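Local coordinates for ESX-1 secretion system protein EccA1 (Mycobacterium tuberculosis, PDB 4F3V) that probably supplies energy, through its ATPase activity, for the export of virulence factors by the ESX-1 type VII secretion system of the tubercle bacillus, at residues T4-L7 against A8-E12; S100-A103 against I104-F108; V143-A147 against A148-T152; I210-Y213 against L214-R218. All coordinates share one frame; numbering follows the deposited sequence.

The chain is the N-terminal, tetratricopeptide-repeat-type domain of EccA1, an elongated stack of helices, and the four contacts follow one another along it without nesting or crossing. Contact 1 lies within helix 2-17, against helix 22-35, its centre about 32 Å from the centre of the chain. Contact 2 forms the first turns of helix 101-115, between helices 40-48, 54-62 and 134-147. Contact 3 alone turns the chain, ending helix 134-147 and leading into helix 151-158. Contact 4 is again a run inside one helix, 207-221, packed among helices 167-183, 187-198 and 224-237; its nearest atoms come within about 5 Å of contact 3, yet the two do not touch.

Contact 1: residues T4-L7 against A8-E12; sequences TDRL and ASLFE
Phe11 N bonds to Leu7 O at 2.9 Å, within the regular alpha-helical ladder of helix 2-17. One residue earlier, Leu10 N donates to Arg6 O at 3.0 Å. Ser9 OG also lies 3.2 Å from Arg6 O, although the hydroxyl proton has another acceptor within reach and its bond is not settled. Ser9 OG can turn back over the helix because it sits between its own backbone N and carbonyl carbon (chi1 86°). Before this point in the chain, Ala8 N is bonded to Thr4 O in the same way.

The side chain of Leu10 reaches across to the extended Arg6, and its CD1 methyl lies over the centre of one guanidinium face, 4.3 Å from Arg6 CZ. Leu7 adds to this small apolar patch: its CD2 meets Leu10 CD1 at 4.2 Å. Leu10 also packs on Leu28 and Ile32 of helix 22-35, the helix that supplies Glu31, the salt-bridge partner of Arg6 NH2; Tyr35 adds a cation-pi contact. Helix 2-17 is thus joined to helix 22-35 by both charge and apolar packing, and the two meet at Arg6, whose guanidinium carries a methyl over one face while its NH2 is paired with Glu31.

Contact 2: residues S100-A103 against I104-F108; sequences SPLA and ITMGF
The flat peptide carbonyl of Pro101 takes two donors from Thr105, one nearly in line with the C=O bond and one from above the carbonyl plane. Thr105 N makes the first bond to Pro101 O at 3.0 Å, while Thr105 OG1 comes to Pro101 O at 3.1 Å, 42° out of that plane. This is a threonine side-chain hydroxyl bonded to the carbonyl four residues back, as is common in alpha-helices, placed in the opening turns of helix 101-115, within a domain of tetratricopeptide-repeat type. The hydroxyl reaches back because OG1 stands anti to its own carbonyl carbon (chi1 -56°), beside the backbone N, so one oxygen, Pro101 O, accepts from both the amide and the hydroxyl of Thr105.

Met106 N and Gly107 N continue the ladder to Leu102 O and Ala103 O. Ile104 lies on another side of the helix, its CD1 methyl 4.1 Å from Pro101 CA, and packs against Ile44 of helix 40-48 and Ala60 and Trp61 of helix 54-62. Trp61 also stacks on the ring of Phe108. Toward helix 134-147, Leu102 and Met106 both rest on Leu136, so the same short run joins helices on different sides of it. These two side chains slant across each other one turn apart: chi1 (-66°) and an extended chi2 carry the methionine sulfur back along the helix, and Met106 SD meets the branching carbon Leu102 CG at 4.0 Å.

Contact 3: residues V143-A147 against A148-T152; sequences VVYGA and AERWT. With SO4 (sulfate ion), chain F.
Helix 134-147 ends in a Schellman motif: Arg150 N reaches back to Tyr145 O at 2.9 Å, and Glu149 N bonds to Gly146 O, also at 2.9 Å. Glu149 is the C-prime residue, whose positive phi (56°) takes the chain out of the helix, and its N approaches Gly146 O from well above the carbonyl plane. Ala148 N has weak bonds to Val144 O and Tyr145 O. Arg150 occupies the N-cap position of helix 151-158, so this tight link joins two helices of the tetratricopeptide-repeat-type domain.

The side chain of Arg150 runs out alongside Tyr145, and a bend at chi3 (67°) turns its end toward the ring. The CE1 corner of Tyr145 stands over the centre of one guanidinium face, 3.7 Å from Arg150 CZ, the two side chains meeting at a slant with their planes 50° apart. Asp153 forms a salt bridge with Arg150 NE, and Trp269 makes a cation-pi contact. Beyond the turn, the indole of Trp151 swings back over the helix end, its CH2 3.7 Å from Gly146 O. A sulfate ion, probably from the crystallisation liquor, lies at the guanidinium edge: Arg150 NH1 bonds to sulfate O2 at 2.8 Å and Arg150 NH2 to sulfate O3 at 3.0 Å.

Contact 4: residues I210-Y213 against L214-R218; sequences IAWY and LAMAR
Trp212 projects its indole with CG anti to the backbone N (chi1 177°), and Met216, one turn later, folds its chain back at chi2 (-58°) to meet it; a further bend at chi3 lays the terminal methyl on the ring. The outcome is an i to i+4 Met-aromatic contact along helix 207-221, in the helical stack of this tetratricopeptide-repeat-type domain. Met216 CE makes a CH-pi contact over the face of the six-membered ring of Trp212, only 16° off its normal and 4.0 Å from the centroid. The sulfur stands obliquely to the same ring, Met216 SD being 4.1 Å from Trp212 CZ2. Nearer the backbone, Met216 CG lies over the rim of the indole near its pyrrole nitrogen, 3.9 Å from Trp212 NE1. CG, SD and CE of the methionine therefore run from the pyrrole nitrogen side toward CH2.

The backbone beneath is plain alpha-helix, with Met216 N bonded to Trp212 O at 2.9 Å and the neighbouring amides bonded likewise. The tryptophan has a second type of partner in Lys242, which makes a cation-pi contact with it, while its CD1 lies over the centre of the Tyr213 ring. Tyr213 packs against Val179 and Ala182 of helix 167-183 and Leu194 of helix 187-198. Around the helix, Leu214 leans on Leu230 of helix 224-237, so the run is buried between neighbours. Ile210 and Leu214 lie side by side and point the same way, their methyls Ile210 CG2 and Leu214 CD1 meeting at 3.8 Å.

Contact 1: residues T4-L7 against A8-E12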
loop_
_atom_site.group_PDB
_atom_site.type_symbol
_atom_site.label_atom_id
_atom_site.label_comp_id
_atom_site.label_asym_id
_atom_site.label_seq_id
_atom_site.Cartn_x
_atom_site.Cartn_y
_atom_site.Cartn_z
ATOM N N THR A 4 -2.318 -25.680 -24.178
ATOM C CA THR A 4 -1.258 -24.668 -24.137
ATOM C C THR A 4 -1.402 -23.656 -25.269
ATOM O O THR A 4 -1.336 -22.441 -25.050
ATOM C CB THR A 4 0.135 -25.300 -24.268
ATOM O OG1 THR A 4 0.241 -26.395 -23.354
ATOM C CG2 THR A 4 1.218 -24.278 -23.984
ATOM N N ASP A 5 -1.579 -24.170 -26.480
ATOM C CA ASP A 5 -1.798 -23.317 -27.637
ATOM C C ASP A 5 -3.033 -22.457 -27.442
ATOM O O ASP A 5 -2.993 -21.265 -27.719
ATOM C CB ASP A 5 -1.930 -24.139 -28.914
ATOM C CG ASP A 5 -0.640 -24.852 -29.284
ATOM O OD1 ASP A 5 0.398 -24.595 -28.644
ATOM O OD2 ASP A 5 -0.666 -25.668 -30.227
ATOM N N ARG A 6 -4.112 -23.046 -26.940
ATOM C CA ARG A 6 -5.338 -22.294 -26.720
ATOM C C ARG A 6 -5.148 -21.125 -25.733
ATOM O O ARG A 6 -5.584 -20.009 -25.994
ATOM C CB ARG A 6 -6.447 -23.211 -26.218
ATOM C CG ARG A 6 -7.826 -22.562 -26.258
ATOM C CD ARG A 6 -8.986 -23.514 -25.957
ATOM N NE ARG A 6 -10.184 -22.735 -25.589
ATOM C CZ ARG A 6 -10.631 -22.545 -24.342
ATOM N NH1 ARG A 6 -10.042 -23.123 -23.288
ATOM N NH2 ARG A 6 -11.701 -21.778 -24.146
ATOM N N LEU A 7 -4.497 -21.391 -24.606
ATOM C CA LEU A 7 -4.274 -20.377 -23.569
ATOM C C LEU A 7 -3.350 -19.260 -24.057
ATOM O O LEU A 7 -3.566 -18.090 -23.743
ATOM C CB LEU A 7 -3.706 -21.016 -22.285
ATOM C CG LEU A 7 -4.571 -22.070 -21.584
ATOM C CD1 LEU A 7 -3.948 -22.408 -20.218
ATOM C CD2 LEU A 7 -6.016 -21.636 -21.449
ATOM N N ALA A 8 -2.324 -19.639 -24.810
ATOM C CA ALA A 8 -1.429 -18.684 -25.475
ATOM C C ALA A 8 -2.218 -17.686 -26.320
ATOM O O ALA A 8 -2.049 -16.478 -26.214
ATOM C CB ALA A 8 -0.440 -19.417 -26.387
ATOM N N SER A 9 -3.048 -18.235 -27.194
ATOM C CA SER A 9 -3.764 -17.413 -28.118
ATOM C C SER A 9 -4.822 -16.545 -27.348
ATOM O O SER A 9 -5.025 -15.400 -27.682
ATOM C CB SER A 9 -4.312 -18.275 -29.258
ATOM O OG SER A 9 -5.541 -18.835 -28.920
ATOM N N LEU A 10 -5.438 -17.073 -26.285
ATOM C CA LEU A 10 -6.344 -16.268 -25.447
ATOM C C LEU A 10 -5.588 -15.118 -24.767
ATOM O O LEU A 10 -6.087 -13.993 -24.708
ATOM C CB LEU A 10 -7.025 -17.121 -24.366
ATOM C CG LEU A 10 -8.136 -18.097 -24.778
ATOM C CD1 LEU A 10 -8.501 -18.932 -23.551
ATOM C CD2 LEU A 10 -9.349 -17.409 -25.336
ATOM N N PHE A 11 -4.372 -15.388 -24.300
ATOM C CA PHE A 11 -3.571 -14.349 -23.674
ATOM C C PHE A 11 -3.189 -13.231 -24.642
ATOM O O PHE A 11 -3.323 -12.037 -24.348
ATOM C CB PHE A 11 -2.279 -14.949 -23.052
ATOM C CG PHE A 11 -1.536 -13.965 -22.217
ATOM C CD1 PHE A 11 -1.857 -13.791 -20.915
ATOM C CD2 PHE A 11 -0.581 -13.138 -22.790
ATOM C CE1 PHE A 11 -1.192 -12.837 -20.146
ATOM C CE2 PHE A 11 0.081 -12.178 -22.045
ATOM C CZ PHE A 11 -0.230 -12.022 -20.721
ATOM N N GLU A 12 -2.673 -13.624 -25.803
ATOM C CA GLU A 12 -2.319 -12.685 -26.831
ATOM C C GLU A 12 -3.537 -11.816 -27.214
ATOM O O GLU A 12 -3.447 -10.587 -27.288
ATOM C CB GLU A 12 -1.801 -13.489 -27.987
ATOM C CG GLU A 12 -1.389 -12.706 -29.177
ATOM C CD GLU A 12 -0.788 -13.611 -30.176
ATOM O OE1 GLU A 12 -1.163 -14.815 -30.232
ATOM O OE2 GLU A 12 0.079 -13.112 -30.874
#

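Contact 2: residues S100-A103 against I104-F108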
loop_
_atom_site.group_PDB
_atom_site.type_symbol
_atom_site.label_atom_id
_atom_site.label_comp_id
_atom_site.label_asym_id
_atom_site.label_seq_id
_atom_site.Cartn_x
_atom_site.Cartn_y
_atom_site.Cartn_z
ATOM N N SER A 100 7.926 -7.419 -12.406
ATOM C CA SER A 100 8.693 -8.545 -11.882
ATOM C C SER A 100 7.940 -9.096 -10.671
ATOM O O SER A 100 7.012 -8.461 -10.176
ATOM C CB SER A 100 10.057 -8.051 -11.435
ATOM O OG SER A 100 9.917 -7.225 -10.302
ATOM N N PRO A 101 8.340 -10.265 -10.166
ATOM C CA PRO A 101 7.669 -10.825 -8.977
ATOM C C PRO A 101 7.754 -9.946 -7.730
ATOM O O PRO A 101 6.867 -10.023 -6.853
ATOM C CB PRO A 101 8.390 -12.156 -8.777
ATOM C CG PRO A 101 8.794 -12.547 -10.157
ATOM C CD PRO A 101 9.265 -11.234 -10.757
ATOM N N LEU A 102 8.759 -9.079 -7.646
ATOM C CA LEU A 102 8.840 -8.132 -6.530
ATOM C C LEU A 102 7.535 -7.346 -6.379
ATOM O O LEU A 102 7.001 -7.226 -5.273
ATOM C CB LEU A 102 9.993 -7.153 -6.735
ATOM C CG LEU A 102 10.201 -6.130 -5.597
ATOM C CD1 LEU A 102 10.412 -6.841 -4.262
ATOM C CD2 LEU A 102 11.417 -5.271 -5.914
ATOM N N ALA A 103 7.025 -6.801 -7.485
ATOM C CA ALA A 103 5.768 -6.032 -7.454
ATOM C C ALA A 103 4.604 -6.845 -6.885
ATOM O O ALA A 103 3.775 -6.329 -6.120
ATOM C CB ALA A 103 5.404 -5.517 -8.839
ATOM N N ILE A 104 4.542 -8.122 -7.263
ATOM C CA ILE A 104 3.458 -8.976 -6.809
ATOM C C ILE A 104 3.565 -9.158 -5.299
ATOM O O ILE A 104 2.540 -9.102 -4.587
ATOM C CB ILE A 104 3.473 -10.364 -7.463
ATOM C CG1 ILE A 104 3.478 -10.264 -9.005
ATOM C CG2 ILE A 104 2.286 -11.187 -6.963
ATOM C CD1 ILE A 104 3.662 -11.615 -9.661
ATOM N N THR A 105 4.799 -9.358 -4.818
ATOM C CA THR A 105 5.081 -9.509 -3.385
ATOM C C THR A 105 4.590 -8.298 -2.605
ATOM O O THR A 105 3.905 -8.430 -1.571
ATOM C CB THR A 105 6.600 -9.633 -3.118
ATOM O OG1 THR A 105 7.171 -10.712 -3.858
ATOM C CG2 THR A 105 6.914 -9.818 -1.620
ATOM N N MET A 106 4.928 -7.125 -3.118
ATOM C CA MET A 106 4.566 -5.877 -2.458
ATOM C C MET A 106 3.051 -5.662 -2.451
ATOM O O MET A 106 2.463 -5.345 -1.414
ATOM C CB MET A 106 5.252 -4.697 -3.133
ATOM C CG MET A 106 6.760 -4.707 -2.990
ATOM S SD MET A 106 7.518 -3.513 -4.112
ATOM C CE MET A 106 7.318 -2.043 -3.131
ATOM N N GLY A 107 2.421 -5.853 -3.601
ATOM C CA GLY A 107 0.982 -5.773 -3.689
ATOM C C GLY A 107 0.273 -6.754 -2.773
ATOM O O GLY A 107 -0.725 -6.410 -2.125
ATOM N N PHE A 108 0.750 -7.991 -2.740
ATOM C CA PHE A 108 0.123 -9.025 -1.905
ATOM C C PHE A 108 0.260 -8.655 -0.418
ATOM O O PHE A 108 -0.703 -8.739 0.343
ATOM C CB PHE A 108 0.777 -10.374 -2.166
ATOM C CG PHE A 108 0.297 -11.474 -1.262
ATOM C CD1 PHE A 108 -0.979 -11.985 -1.394
ATOM C CD2 PHE A 108 1.126 -12.010 -0.301
ATOM C CE1 PHE A 108 -1.429 -13.009 -0.574
ATOM C CE2 PHE A 108 0.684 -13.036 0.511
ATOM C CZ PHE A 108 -0.595 -13.547 0.376
#

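Contact 3: residues V143-A147 against A148-T152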
loop_
_atom_site.group_PDB
_atom_site.type_symbol
_atom_site.label_atom_id
_atom_site.label_comp_id
_atom_site.label_asym_id
_atom_site.label_seq_id
_atom_site.Cartn_x
_atom_site.Cartn_y
_atom_site.Cartn_z
ATOM N N VAL A 143 4.129 -0.255 5.982
ATOM C CA VAL A 143 2.721 -0.429 5.648
ATOM C C VAL A 143 2.046 -1.490 6.537
ATOM O O VAL A 143 0.979 -1.253 7.086
ATOM C CB VAL A 143 2.503 -0.781 4.143
ATOM C CG1 VAL A 143 1.095 -1.284 3.917
ATOM C CG2 VAL A 143 2.818 0.415 3.228
ATOM N N VAL A 144 2.678 -2.657 6.674
ATOM C CA VAL A 144 2.129 -3.748 7.453
ATOM C C VAL A 144 2.047 -3.391 8.944
ATOM O O VAL A 144 0.984 -3.565 9.596
ATOM C CB VAL A 144 2.940 -5.047 7.249
ATOM C CG1 VAL A 144 2.414 -6.205 8.132
ATOM C CG2 VAL A 144 2.951 -5.427 5.777
ATOM N N TYR A 145 3.153 -2.882 9.484
ATOM C CA TYR A 145 3.204 -2.489 10.890
ATOM C C TYR A 145 2.199 -1.341 11.159
ATOM O O TYR A 145 1.531 -1.324 12.198
ATOM C CB TYR A 145 4.639 -2.067 11.298
ATOM C CG TYR A 145 5.628 -3.216 11.488
ATOM C CD1 TYR A 145 5.295 -4.361 12.229
ATOM C CD2 TYR A 145 6.919 -3.123 10.994
ATOM C CE1 TYR A 145 6.194 -5.402 12.399
ATOM C CE2 TYR A 145 7.835 -4.139 11.182
ATOM C CZ TYR A 145 7.481 -5.263 11.899
ATOM O OH TYR A 145 8.415 -6.237 12.036
ATOM N N GLY A 146 2.092 -0.396 10.230
ATOM C CA GLY A 146 1.162 0.741 10.396
ATOM C C GLY A 146 -0.270 0.264 10.456
ATOM O O GLY A 146 -1.072 0.765 11.264
ATOM N N ALA A 147 -0.592 -0.729 9.610
ATOM C CA ALA A 147 -1.938 -1.297 9.584
ATOM C C ALA A 147 -2.323 -1.869 10.953
ATOM O O ALA A 147 -3.472 -1.742 11.381
ATOM C CB ALA A 147 -2.096 -2.343 8.480
ATOM N N ALA A 148 -1.338 -2.420 11.651
ATOM C CA ALA A 148 -1.526 -3.009 12.987
ATOM C C ALA A 148 -1.261 -2.015 14.125
ATOM O O ALA A 148 -1.171 -2.406 15.314
ATOM C CB ALA A 148 -0.599 -4.236 13.138
ATOM N N GLU A 149 -1.091 -0.742 13.775
ATOM C CA GLU A 149 -0.776 0.323 14.762
ATOM C C GLU A 149 0.477 0.024 15.600
ATOM O O GLU A 149 0.580 0.406 16.787
ATOM C CB GLU A 149 -1.981 0.603 15.666
ATOM C CG GLU A 149 -3.213 1.020 14.869
ATOM C CD GLU A 149 -4.464 1.258 15.711
ATOM O OE1 GLU A 149 -4.381 1.611 16.889
ATOM O OE2 GLU A 149 -5.569 1.096 15.165
ATOM N N ARG A 150 1.462 -0.592 14.956
ATOM C CA ARG A 150 2.728 -0.880 15.589
ATOM C C ARG A 150 3.715 0.257 15.297
ATOM O O ARG A 150 4.640 0.114 14.491
ATOM C CB ARG A 150 3.229 -2.239 15.114
ATOM C CG ARG A 150 2.431 -3.368 15.749
ATOM C CD ARG A 150 2.869 -4.733 15.234
ATOM N NE ARG A 150 4.226 -5.094 15.647
ATOM C CZ ARG A 150 4.706 -6.344 15.657
ATOM N NH1 ARG A 150 3.953 -7.376 15.278
ATOM N NH2 ARG A 150 5.942 -6.563 16.067
ATOM N N TRP A 151 3.467 1.402 15.936
ATOM C CA TRP A 151 4.131 2.638 15.536
ATOM C C TRP A 151 5.609 2.643 15.774
ATOM O O TRP A 151 6.333 3.199 14.974
ATOM C CB TRP A 151 3.478 3.842 16.202
ATOM C CG TRP A 151 1.996 3.866 15.917
ATOM C CD1 TRP A 151 0.962 3.725 16.820
ATOM C CD2 TRP A 151 1.344 3.972 14.603
ATOM N NE1 TRP A 151 -0.258 3.765 16.178
ATOM C CE2 TRP A 151 -0.095 3.917 14.849
ATOM C CE3 TRP A 151 1.795 4.163 13.311
ATOM C CZ2 TRP A 151 -1.026 4.006 13.817
ATOM C CZ3 TRP A 151 0.862 4.232 12.282
ATOM C CH2 TRP A 151 -0.529 4.179 12.531
ATOM N N THR A 152 6.075 2.036 16.855
ATOM C CA THR A 152 7.512 1.967 17.092
ATOM C C THR A 152 8.213 1.067 16.037
ATOM O O THR A 152 9.324 1.359 15.633
ATOM C CB THR A 152 7.815 1.477 18.514
ATOM O OG1 THR A 152 7.055 0.282 18.762
ATOM C CG2 THR A 152 7.392 2.536 19.542
HETATM S S SO4 F . 6.151 -10.046 15.867
HETATM O O1 SO4 F . 6.782 -9.625 17.145
HETATM O O2 SO4 F . 4.685 -9.953 16.018
HETATM O O3 SO4 F . 6.678 -9.192 14.754
HETATM O O4 SO4 F . 6.482 -11.455 15.576
HETATM O O HOH W 1 -5.738 0.354 12.565
#

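Contact 4: residues I210-Y213 against L214-R218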
loop_
_atom_site.group_PDB
_atom_site.type_symbol
_atom_site.label_atom_id
_atom_site.label_comp_id
_atom_site.label_asym_id
_atom_site.label_seq_id
_atom_site.Cartn_x
_atom_site.Cartn_y
_atom_site.Cartn_z
ATOM N N ILE A 210 -1.210 13.454 5.622
ATOM C CA ILE A 210 -0.396 14.580 6.056
ATOM C C ILE A 210 -1.302 15.628 6.748
ATOM O O ILE A 210 -1.042 16.025 7.894
ATOM C CB ILE A 210 0.386 15.222 4.889
ATOM C CG1 ILE A 210 1.522 14.296 4.428
ATOM C CG2 ILE A 210 0.970 16.564 5.332
ATOM C CD1 ILE A 210 2.204 14.743 3.137
ATOM N N ALA A 211 -2.368 16.058 6.072
ATOM C CA ALA A 211 -3.241 17.117 6.630
ATOM C C ALA A 211 -4.008 16.630 7.864
ATOM O O ALA A 211 -4.103 17.335 8.853
ATOM C CB ALA A 211 -4.206 17.637 5.568
ATOM N N TRP A 212 -4.525 15.404 7.802
ATOM C CA TRP A 212 -5.260 14.830 8.920
ATOM C C TRP A 212 -4.450 14.753 10.175
ATOM O O TRP A 212 -4.885 15.176 11.233
ATOM C CB TRP A 212 -5.765 13.430 8.572
ATOM C CG TRP A 212 -6.459 12.757 9.712
ATOM C CD1 TRP A 212 -5.975 11.721 10.522
ATOM C CD2 TRP A 212 -7.817 13.015 10.186
ATOM N NE1 TRP A 212 -6.908 11.359 11.455
ATOM C CE2 TRP A 212 -8.045 12.096 11.302
ATOM C CE3 TRP A 212 -8.837 13.898 9.812
ATOM C CZ2 TRP A 212 -9.248 12.083 12.005
ATOM C CZ3 TRP A 212 -10.040 13.872 10.521
ATOM C CH2 TRP A 212 -10.238 12.990 11.604
ATOM N N TYR A 213 -3.249 14.210 10.073
ATOM C CA TYR A 213 -2.413 14.044 11.255
ATOM C C TYR A 213 -1.815 15.363 11.740
ATOM O O TYR A 213 -1.635 15.544 12.950
ATOM C CB TYR A 213 -1.369 12.932 11.040
ATOM C CG TYR A 213 -1.988 11.553 11.187
ATOM C CD1 TYR A 213 -2.312 11.042 12.448
ATOM C CD2 TYR A 213 -2.280 10.773 10.089
ATOM C CE1 TYR A 213 -2.904 9.785 12.604
ATOM C CE2 TYR A 213 -2.872 9.516 10.230
ATOM C CZ TYR A 213 -3.168 9.027 11.485
ATOM O OH TYR A 213 -3.749 7.786 11.621
ATOM N N LEU A 214 -1.527 16.289 10.823
ATOM C CA LEU A 214 -1.161 17.652 11.249
ATOM C C LEU A 214 -2.309 18.254 12.040
ATOM O O LEU A 214 -2.078 18.857 13.087
ATOM C CB LEU A 214 -0.808 18.574 10.070
ATOM C CG LEU A 214 0.591 18.463 9.430
ATOM C CD1 LEU A 214 0.653 19.222 8.089
ATOM C CD2 LEU A 214 1.654 18.993 10.408
ATOM N N ALA A 215 -3.544 18.121 11.539
ATOM C CA ALA A 215 -4.718 18.708 12.221
ATOM C C ALA A 215 -4.879 18.101 13.590
ATOM O O ALA A 215 -5.102 18.816 14.587
ATOM C CB ALA A 215 -5.997 18.536 11.407
ATOM N N MET A 216 -4.770 16.779 13.663
ATOM C CA MET A 216 -4.888 16.087 14.952
ATOM C C MET A 216 -3.779 16.499 15.924
ATOM O O MET A 216 -4.043 16.717 17.107
ATOM C CB MET A 216 -4.899 14.569 14.757
ATOM C CG MET A 216 -6.180 14.025 14.137
ATOM S SD MET A 216 -7.697 14.396 15.049
ATOM C CE MET A 216 -8.546 15.536 13.968
ATOM N N ALA A 217 -2.542 16.614 15.437
ATOM C CA ALA A 217 -1.453 17.081 16.298
ATOM C C ALA A 217 -1.725 18.490 16.835
ATOM O O ALA A 217 -1.499 18.763 18.024
ATOM C CB ALA A 217 -0.119 17.049 15.589
ATOM N N ARG A 218 -2.167 19.393 15.954
ATOM C CA ARG A 218 -2.447 20.759 16.382
ATOM C C ARG A 218 -3.549 20.811 17.410
ATOM O O ARG A 218 -3.453 21.544 18.414
ATOM C CB ARG A 218 -2.827 21.643 15.197
ATOM C CG ARG A 218 -1.703 21.842 14.209
ATOM C CD ARG A 218 -0.628 22.738 14.767
ATOM N NE ARG A 218 0.457 22.808 13.811
ATOM C CZ ARG A 218 1.659 23.319 14.053
ATOM N NH1 ARG A 218 1.975 23.806 15.240
ATOM N NH2 ARG A 218 2.551 23.336 13.077
#